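Local coordinates for protein charybdin (Charybdis maritima, PDB 2B7U) that belongs to the ribosome-inactivating proteins, a family whose fold packs a mixed beta sheet against helices, at residues L92-P97 with E109-G114; A121-Q126 with D153-L158. All blocks are in the same frame, centred on the assembly; numbering follows the deposited sequence.

Both contacts lie on the same side of the chain's centre and follow one another in sequence. Contact 1 joins 92-97 to 109-114 at the outer margin of the main sheet and is held chiefly by backbone hydrogen bonds, with Leu92, Leu94 and Leu111 buried, Leu110 exposed, and the glutamates ranging from buried Glu93 to exposed Glu109. Contact 2 packs the end of helix 117-124 on helix 151-170; there alanine methyls meet, and one side-chain hydrogen bond closes the partly exposed flank. Their centres are about 13 Å apart, yet they touch: Phe113 CD2 lies 3.6 Å from Ala123 CB, and Arg154 packs against Leu92 and Leu111, so the sheet margin packs directly on both helices.

Contact 1: L92-P97 with E109-G114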
loop_
_atom_site.group_PDB
_atom_site.type_symbol
_atom_site.label_atom_id
_atom_site.label_comp_id
_atom_site.label_asym_id
_atom_site.label_seq_id
_atom_site.Cartn_x
_atom_site.Cartn_y
_atom_site.Cartn_z
ATOM N N LEU A 92 -8.722 5.492 14.850
ATOM C CA LEU A 92 -8.466 4.094 15.155
ATOM C C LEU A 92 -7.108 3.762 14.589
ATOM O O LEU A 92 -6.796 4.179 13.482
ATOM C CB LEU A 92 -9.488 3.192 14.476
ATOM C CG LEU A 92 -10.925 3.146 14.989
ATOM C CD1 LEU A 92 -10.923 2.755 16.450
ATOM C CD2 LEU A 92 -11.642 4.446 14.742
ATOM N N GLU A 93 -6.322 2.987 15.328
ATOM C CA GLU A 93 -4.969 2.663 14.934
ATOM C C GLU A 93 -4.721 1.157 14.957
ATOM O O GLU A 93 -5.091 0.479 15.919
ATOM C CB GLU A 93 -3.992 3.396 15.882
ATOM C CG GLU A 93 -2.549 3.077 15.657
ATOM C CD GLU A 93 -1.592 3.945 16.448
ATOM O OE1 GLU A 93 -0.399 3.546 16.515
ATOM O OE2 GLU A 93 -2.006 4.997 16.984
ATOM N N LEU A 94 -4.065 0.654 13.916
ATOM C CA LEU A 94 -3.744 -0.761 13.780
ATOM C C LEU A 94 -2.539 -1.095 14.643
ATOM O O LEU A 94 -1.625 -0.294 14.791
ATOM C CB LEU A 94 -3.456 -1.117 12.313
ATOM C CG LEU A 94 -4.713 -1.162 11.427
ATOM C CD1 LEU A 94 -5.178 0.217 10.998
ATOM C CD2 LEU A 94 -4.477 -2.016 10.171
ATOM N N GLU A 95 -2.561 -2.278 15.231
ATOM C CA GLU A 95 -1.448 -2.765 16.040
ATOM C C GLU A 95 -0.151 -2.874 15.245
ATOM O O GLU A 95 -0.188 -2.939 14.039
ATOM C CB GLU A 95 -1.803 -4.148 16.605
ATOM C CG GLU A 95 -2.885 -4.131 17.670
ATOM C CD GLU A 95 -3.432 -5.525 17.968
ATOM O OE1 GLU A 95 -4.120 -5.702 18.994
ATOM O OE2 GLU A 95 -3.196 -6.445 17.169
ATOM N N ARG A 96 0.966 -2.957 15.978
ATOM C CA ARG A 96 2.371 -3.079 15.499
ATOM C C ARG A 96 3.107 -1.814 15.934
ATOM O O ARG A 96 3.375 -1.670 17.117
ATOM C CB ARG A 96 2.498 -3.354 14.006
ATOM C CG ARG A 96 1.832 -4.657 13.564
ATOM C CD ARG A 96 2.602 -5.904 13.939
ATOM N NE ARG A 96 3.097 -6.558 12.736
ATOM C CZ ARG A 96 2.321 -7.073 11.781
ATOM N NH1 ARG A 96 0.999 -6.997 11.848
ATOM N NH2 ARG A 96 2.886 -7.641 10.725
ATOM N N PRO A 97 3.370 -0.877 15.014
ATOM C CA PRO A 97 4.094 0.395 15.150
ATOM C C PRO A 97 4.042 1.100 16.509
ATOM O O PRO A 97 3.011 1.092 17.183
ATOM N N GLU A 109 -7.582 5.003 19.393
ATOM C CA GLU A 109 -8.010 3.762 20.016
ATOM C C GLU A 109 -7.405 2.627 19.193
ATOM O O GLU A 109 -7.520 2.638 17.986
ATOM C CB GLU A 109 -9.539 3.716 19.991
ATOM C CG GLU A 109 -10.174 2.393 20.391
ATOM C CD GLU A 109 -11.660 2.541 20.647
ATOM O OE1 GLU A 109 -12.464 1.890 19.948
ATOM O OE2 GLU A 109 -12.038 3.348 21.525
ATOM N N LEU A 110 -6.711 1.690 19.826
ATOM C CA LEU A 110 -6.108 0.598 19.104
ATOM C C LEU A 110 -7.141 -0.427 18.706
ATOM O O LEU A 110 -7.963 -0.854 19.535
ATOM C CB LEU A 110 -5.023 -0.089 19.929
ATOM C CG LEU A 110 -3.784 0.760 20.168
ATOM C CD1 LEU A 110 -3.046 0.249 21.419
ATOM C CD2 LEU A 110 -2.893 0.798 18.941
ATOM N N LEU A 111 -7.063 -0.838 17.452
ATOM C CA LEU A 111 -7.851 -1.933 16.892
ATOM C C LEU A 111 -7.261 -3.261 17.357
ATOM O O LEU A 111 -6.108 -3.326 17.823
ATOM C CB LEU A 111 -7.807 -1.876 15.365
ATOM C CG LEU A 111 -8.415 -0.607 14.770
ATOM C CD1 LEU A 111 -7.979 -0.409 13.328
ATOM C CD2 LEU A 111 -9.938 -0.675 14.880
ATOM N N GLU A 112 -8.045 -4.324 17.203
ATOM C CA GLU A 112 -7.642 -5.663 17.633
ATOM C C GLU A 112 -6.856 -6.398 16.564
ATOM O O GLU A 112 -6.770 -7.621 16.580
ATOM C CB GLU A 112 -8.884 -6.480 18.015
ATOM C CG GLU A 112 -9.663 -5.841 19.148
ATOM C CD GLU A 112 -10.884 -6.650 19.574
ATOM O OE1 GLU A 112 -11.828 -6.044 20.142
ATOM O OE2 GLU A 112 -10.884 -7.894 19.385
ATOM N N PHE A 113 -6.260 -5.667 15.632
ATOM C CA PHE A 113 -5.498 -6.270 14.565
ATOM C C PHE A 113 -4.453 -5.321 14.024
ATOM O O PHE A 113 -4.554 -4.115 14.201
ATOM C CB PHE A 113 -6.432 -6.759 13.433
ATOM C CG PHE A 113 -7.418 -5.712 12.931
ATOM C CD1 PHE A 113 -7.081 -4.861 11.894
ATOM C CD2 PHE A 113 -8.676 -5.594 13.502
ATOM C CE1 PHE A 113 -8.006 -3.901 11.424
ATOM C CE2 PHE A 113 -9.598 -4.636 13.054
ATOM C CZ PHE A 113 -9.257 -3.798 12.008
ATOM N N GLY A 114 -3.433 -5.912 13.425
ATOM C CA GLY A 114 -2.393 -5.196 12.712
ATOM C C GLY A 114 -2.699 -5.143 11.235
ATOM O O GLY A 114 -3.714 -5.663 10.801
HETATM O O HOH W 1 -4.823 -8.218 19.159
#
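The backbone of Glu93 is held from both of its polar atoms by 109-114. Glu93 O accepts a nearly straight bond from Leu111 N (2.8 Å, 172° at the hydrogen) and also meets Leu110 CA in a CA-H...O contact, while Glu93 N donates to Glu109 O at 2.9 Å. Two residues on, Glu95 N reaches Phe113 O from above the carbonyl plane, a departure from the regular ladder where both chains have left their strands. Leu111 fills the buried side between two leucines. Leu111 CD2 sits 3.9 Å from Leu92 CD1, the two side chains crossing at about a right angle, and Leu111 CD1 lies 3.7 Å from Leu94 CD1. The other methyl of Leu94, CD2, approaches the Phe113 ring obliquely at CE1, and Leu111 CB covers one face of that ring near its rim. The Phe113 ring also touches Leu120 of helix 117-124. On the other face of the strands, Glu93 and Leu110 run side by side in the same direction; Glu93 CG, anti to the backbone N (chi1 176°), packs on Leu110 CD2, while the carboxylate beyond is bound by Ser108 OG and the backbone N of Leu104 and Ile105. The Glu95 carboxylate lies along the backbone of 111-113, with Glu95 OE1 3.3 Å from Leu111 O, two acceptors that share no hydrogen bond. A water donates to Glu95 OE1 (2.6 Å) and, weakly, to Glu112 O. Leu92 and Leu94 also bond through their backbones to Tyr83 and Arg81 of strand 80-84, so 91-93 is flanked on both sides. The bridges Leu92-Glu109 and Glu93-Leu110 make this the parallel pairing by which the short outermost strand 109-110 closes the mixed six-stranded sheet of the ribosome-inactivating protein fold.

Contact 2: A121-Q126 with D153-L158; sequences AAAAQQ and DRARSL
Ala123 and Ala124, in the last turn of helix 117-124, meet Ala155 of helix 151-170 in a close alanine-to-alanine helix contact beside a Schellman motif. The small side chains let the backbones come close, with 4.9 Å between Ala124 CA and Ala155 CA. Ala155 CB points at the neighbouring helix and lies 3.6 Å from Ala123 CB and 3.5 Å from Ala124 N, while Ala124 CB rests against the backbone N of Arg156. Ala124 also touches Ile159, further along helix 151-170.

The Schellman motif ends the first helix: Gln125, with positive phi, is its C-prime residue, Gln126 N returns to Ala121 O, and a weaker bond runs from Gln125 N to Ala122 O. This reversal turns Gln126 toward the second helix, where Arg156 meets it. From its CB the Arg156 chain leaves anti to the backbone N (chi1 -174°) and stays extended to NE. Arg156 CB passes 4.3 Å from Ala124 CB, Arg156 CG runs at 4.1 Å from Gln126 OE1, and CD draws closer to the same oxygen. NE then donates to it. Beyond, NH1 lies near Gln126 NE2, whose weak bond goes instead to Asp130 O. The amide and guanidinium planes are 57° apart: Gln126 OE1 sits at the guanidinium edge, close to its plane, whereas Arg156 NE stands above the amide carbonyl plane, 3.0 Å from OE1 with an N-H...O angle of 146°.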
loop_
_atom_site.group_PDB
_atom_site.type_symbol
_atom_site.label_atom_id
_atom_site.label_comp_id
_atom_site.label_asym_id
_atom_site.label_seq_id
_atom_site.Cartn_x
_atom_site.Cartn_y
_atom_site.Cartn_z
ATOM N N ALA A 121 -7.380 -10.436 7.402
ATOM C CA ALA A 121 -8.291 -11.488 6.939
ATOM C C ALA A 121 -8.973 -12.206 8.104
ATOM O O ALA A 121 -10.152 -12.502 8.035
ATOM C CB ALA A 121 -7.529 -12.498 6.060
ATOM N N ALA A 122 -8.227 -12.480 9.169
ATOM C CA ALA A 122 -8.821 -13.112 10.357
ATOM C C ALA A 122 -9.865 -12.218 11.003
ATOM O O ALA A 122 -10.916 -12.692 11.391
ATOM C CB ALA A 122 -7.750 -13.466 11.356
ATOM N N ALA A 123 -9.556 -10.926 11.130
ATOM C CA ALA A 123 -10.511 -9.963 11.692
ATOM C C ALA A 123 -11.717 -9.798 10.773
ATOM O O ALA A 123 -12.851 -9.693 11.227
ATOM C CB ALA A 123 -9.839 -8.617 11.941
ATOM N N ALA A 124 -11.464 -9.782 9.466
ATOM C CA ALA A 124 -12.542 -9.701 8.485
ATOM C C ALA A 124 -13.339 -10.998 8.367
ATOM O O ALA A 124 -14.458 -11.005 7.840
ATOM C CB ALA A 124 -11.979 -9.325 7.128
ATOM N N GLN A 125 -12.777 -12.077 8.898
ATOM C CA GLN A 125 -13.313 -13.431 8.744
ATOM C C GLN A 125 -13.600 -13.719 7.267
ATOM O O GLN A 125 -14.625 -14.318 6.920
ATOM C CB GLN A 125 -14.527 -13.638 9.652
ATOM C CG GLN A 125 -14.196 -13.315 11.107
ATOM C CD GLN A 125 -15.372 -13.458 12.053
ATOM O OE1 GLN A 125 -16.465 -13.859 11.648
ATOM N NE2 GLN A 125 -15.144 -13.141 13.330
ATOM N N GLN A 126 -12.673 -13.281 6.413
ATOM C CA GLN A 126 -12.833 -13.375 4.965
ATOM C C GLN A 126 -11.462 -13.273 4.317
ATOM O O GLN A 126 -10.649 -12.457 4.740
ATOM C CB GLN A 126 -13.729 -12.249 4.448
ATOM C CG GLN A 126 -14.022 -12.347 2.945
ATOM C CD GLN A 126 -15.197 -11.493 2.494
ATOM O OE1 GLN A 126 -15.709 -10.658 3.239
ATOM N NE2 GLN A 126 -15.635 -11.703 1.261
ATOM N N ASP A 153 -16.501 -5.411 9.504
ATOM C CA ASP A 153 -16.733 -4.346 8.524
ATOM C C ASP A 153 -15.481 -3.478 8.398
ATOM O O ASP A 153 -15.079 -3.090 7.285
ATOM C CB ASP A 153 -17.857 -3.408 8.964
ATOM C CG ASP A 153 -19.262 -3.997 8.828
ATOM O OD1 ASP A 153 -19.452 -5.019 8.166
ATOM O OD2 ASP A 153 -20.201 -3.376 9.390
ATOM N N ARG A 154 -14.869 -3.155 9.539
ATOM C CA ARG A 154 -13.683 -2.295 9.527
ATOM C C ARG A 154 -12.527 -2.985 8.827
ATOM O O ARG A 154 -11.881 -2.405 7.939
ATOM C CB ARG A 154 -13.256 -1.918 10.936
ATOM C CG ARG A 154 -14.249 -1.030 11.667
ATOM C CD ARG A 154 -13.860 -0.927 13.140
ATOM N NE ARG A 154 -14.481 0.241 13.769
ATOM C CZ ARG A 154 -14.225 0.674 15.001
ATOM N NH1 ARG A 154 -13.443 -0.003 15.828
ATOM N NH2 ARG A 154 -14.776 1.810 15.416
ATOM N N ALA A 155 -12.273 -4.228 9.211
ATOM C CA ALA A 155 -11.143 -4.974 8.648
ATOM C C ALA A 155 -11.335 -5.220 7.146
ATOM O O ALA A 155 -10.397 -5.050 6.342
ATOM C CB ALA A 155 -10.958 -6.270 9.381
ATOM N N ARG A 156 -12.546 -5.578 6.732
ATOM C CA ARG A 156 -12.792 -5.832 5.319
ATOM C C ARG A 156 -12.547 -4.569 4.513
ATOM O O ARG A 156 -11.929 -4.572 3.442
ATOM C CB ARG A 156 -14.216 -6.317 5.078
ATOM C CG ARG A 156 -14.462 -6.725 3.625
ATOM C CD ARG A 156 -15.916 -7.126 3.402
ATOM N NE ARG A 156 -16.090 -7.880 2.162
ATOM C CZ ARG A 156 -16.069 -7.341 0.945
ATOM N NH1 ARG A 156 -16.230 -8.115 -0.139
ATOM N NH2 ARG A 156 -15.889 -6.031 0.810
ATOM N N SER A 157 -13.048 -3.459 5.036
ATOM C CA SER A 157 -12.923 -2.205 4.361
ATOM C C SER A 157 -11.462 -1.757 4.259
ATOM O O SER A 157 -11.060 -1.180 3.240
ATOM C CB SER A 157 -13.757 -1.161 5.079
ATOM O OG SER A 157 -15.126 -1.522 5.046
ATOM N N LEU A 158 -10.690 -1.978 5.325
ATOM C CA LEU A 158 -9.257 -1.666 5.299
ATOM C C LEU A 158 -8.485 -2.539 4.297
ATOM O O LEU A 158 -7.531 -2.053 3.655
ATOM C CB LEU A 158 -8.668 -1.756 6.714
ATOM C CG LEU A 158 -9.132 -0.653 7.683
ATOM C CD1 LEU A 158 -8.688 -0.955 9.138
ATOM C CD2 LEU A 158 -8.638 0.758 7.281
#